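PDB 3TIO: protein YrdA from Escherichia coli, which binds zinc and belongs to the gamma-class carbonic anhydrase family, although its own carbonic anhydrase activity is uncertain. Local coordinates for residues R56-Q60 with S163-V168. The protein carries 1 engineered substitution. Residues are numbered along the deposited sequence; the frame is centred on the assembly and turned at random.
Sequences RTNIQ and SANNYV
Tyr-167 of helix 154-176 lies against Asn-58 and Gln-60 on one face of the left-handed beta-helix, the fold of the hexapeptide-repeat gamma-class carbonic anhydrases. The C-terminal helix runs along that face, and strand 58-59 is one of its parallel strands. CB of Tyr-167 meets the Asn-58 amide first, with ND2 3.4 Å away. CG of the ring sits 3.7 Å from CG of Asn-58. The amide is stacked on the ring, their planes 24° apart, with OD1 over one face and offset toward the rim. CD1 lies by this amide and CD2 by CB of Asn-58. Farther out, CE1 reaches NE2 of Gln-60 at 3.5 Å. CE2 lies by CG of Gln-60, and CZ by its CD and OE1. At the tip, OH is 2.9 Å from OE1 of Gln-60 and hydrogen-bonds to Arg-45 of the second subunit. The ring also packs edge-to-face with His-69 of that subunit, a zinc ligand. An alanine in place of Tyr-167 would probably leave the Asn-58 amide without its stacking partner and NH2 of Arg-45 of the second subunit without this acceptor. Gln-60 runs extended beyond CG (chi2 178°), which brings its amide across the outer ring at a slant. Its NE2 donates to OD1 of Asn-58 (3.1 Å, N-H...O angle 152°). At the other end of the contact, CG2 of Val-168 packs on CB of Arg-56, whose guanidinium group forms a salt bridge with Asp-85. Between these ends a water near O of Arg-56 and O of Ala-164 accepts from ND2 of Asn-58 at 3.0 Å.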
loop_
_atom_site.group_PDB
_atom_site.type_symbol
_atom_site.label_atom_id
_atom_site.label_comp_id
_atom_site.label_asym_id
_atom_site.label_seq_id
_atom_site.Cartn_x
_atom_site.Cartn_y
_atom_site.Cartn_z
ATOM N N ARG A 56 19.199 -14.120 4.534
ATOM C CA ARG A 56 18.092 -14.553 5.379
ATOM C C ARG A 56 17.103 -13.453 5.749
ATOM O O ARG A 56 16.483 -13.493 6.812
ATOM C CB ARG A 56 18.647 -15.208 6.647
ATOM C CG ARG A 56 19.585 -16.385 6.367
ATOM C CD ARG A 56 20.129 -16.988 7.653
ATOM N NE ARG A 56 20.881 -16.017 8.443
ATOM C CZ ARG A 56 22.078 -15.542 8.113
ATOM N NH1 ARG A 56 22.679 -15.949 7.002
ATOM N NH2 ARG A 56 22.672 -14.647 8.887
ATOM N N THR A 57 16.959 -12.476 4.862
ATOM C CA THR A 57 16.036 -11.371 5.090
ATOM C C THR A 57 14.783 -11.535 4.247
ATOM O O THR A 57 14.850 -11.894 3.070
ATOM C CB THR A 57 16.704 -10.016 4.768
ATOM O OG1 THR A 57 17.599 -9.675 5.832
ATOM C CG2 THR A 57 15.664 -8.907 4.618
ATOM N N ASN A 58 13.636 -11.276 4.859
ATOM C CA ASN A 58 12.381 -11.386 4.139
ATOM C C ASN A 58 11.764 -10.017 3.876
ATOM O O ASN A 58 11.821 -9.120 4.717
ATOM C CB ASN A 58 11.397 -12.283 4.911
ATOM C CG ASN A 58 11.094 -11.774 6.311
ATOM O OD1 ASN A 58 10.232 -10.915 6.502
ATOM N ND2 ASN A 58 11.803 -12.306 7.301
ATOM N N ILE A 59 11.226 -9.856 2.673
ATOM C CA ILE A 59 10.554 -8.625 2.273
ATOM C C ILE A 59 9.128 -9.092 2.012
ATOM O O ILE A 59 8.828 -9.671 0.966
ATOM C CB ILE A 59 11.156 -8.027 0.983
ATOM C CG1 ILE A 59 12.667 -7.794 1.161
ATOM C CG2 ILE A 59 10.445 -6.722 0.644
ATOM C CD1 ILE A 59 13.040 -6.925 2.356
ATOM N N GLN A 60 8.251 -8.843 2.980
ATOM C CA GLN A 60 6.873 -9.309 2.895
ATOM C C GLN A 60 5.932 -8.608 1.917
ATOM O O GLN A 60 6.200 -7.500 1.449
ATOM C CB GLN A 60 6.286 -9.353 4.305
ATOM C CG GLN A 60 6.991 -10.405 5.158
ATOM C CD GLN A 60 6.487 -10.452 6.579
ATOM O OE1 GLN A 60 5.292 -10.602 6.816
ATOM N NE2 GLN A 60 7.398 -10.332 7.538
ATOM N N SER A 163 11.871 -15.058 13.914
ATOM C CA SER A 163 11.082 -14.481 12.833
ATOM C C SER A 163 11.778 -14.679 11.489
ATOM O O SER A 163 11.167 -15.134 10.523
ATOM C CB SER A 163 10.855 -12.989 13.074
ATOM O OG SER A 163 10.176 -12.407 11.973
ATOM N N ALA A 164 13.059 -14.330 11.433
ATOM C CA ALA A 164 13.834 -14.481 10.208
ATOM C C ALA A 164 13.950 -15.961 9.844
ATOM O O ALA A 164 13.766 -16.337 8.691
ATOM C CB ALA A 164 15.225 -13.874 10.389
ATOM N N ASN A 165 14.258 -16.792 10.836
ATOM C CA ASN A 165 14.402 -18.229 10.612
ATOM C C ASN A 165 13.124 -18.838 10.055
ATOM O O ASN A 165 13.164 -19.652 9.135
ATOM C CB ASN A 165 14.750 -18.957 11.912
ATOM C CG ASN A 165 16.135 -18.623 12.424
ATOM O OD1 ASN A 165 16.923 -17.961 11.749
ATOM N ND2 ASN A 165 16.442 -19.095 13.626
ATOM N N ASN A 166 11.990 -18.454 10.632
ATOM C CA ASN A 166 10.715 -18.987 10.178
ATOM C C ASN A 166 10.429 -18.596 8.736
ATOM O O ASN A 166 9.919 -19.405 7.967
ATOM C CB ASN A 166 9.575 -18.516 11.086
ATOM C CG ASN A 166 9.650 -19.122 12.474
ATOM O OD1 ASN A 166 10.207 -20.207 12.659
ATOM N ND2 ASN A 166 9.074 -18.436 13.454
ATOM N N TYR A 167 10.763 -17.364 8.359
ATOM C CA TYR A 167 10.520 -16.942 6.991
ATOM C C TYR A 167 11.473 -17.579 5.985
ATOM O O TYR A 167 11.168 -17.657 4.794
ATOM C CB TYR A 167 10.540 -15.415 6.877
ATOM C CG TYR A 167 9.143 -14.850 6.718
ATOM C CD1 TYR A 167 8.471 -14.268 7.793
ATOM C CD2 TYR A 167 8.476 -14.944 5.500
ATOM C CE1 TYR A 167 7.157 -13.794 7.653
ATOM C CE2 TYR A 167 7.169 -14.475 5.351
ATOM C CZ TYR A 167 6.519 -13.904 6.429
ATOM O OH TYR A 167 5.226 -13.447 6.270
ATOM N N VAL A 168 12.634 -18.035 6.450
ATOM C CA VAL A 168 13.558 -18.711 5.549
ATOM C C VAL A 168 12.929 -20.072 5.270
ATOM O O VAL A 168 12.934 -20.552 4.138
ATOM C CB VAL A 168 14.948 -18.909 6.190
ATOM C CG1 VAL A 168 15.759 -19.922 5.382
ATOM C CG2 VAL A 168 15.684 -17.582 6.235
HETATM O O HOH W 1 13.844 -14.345 6.626
#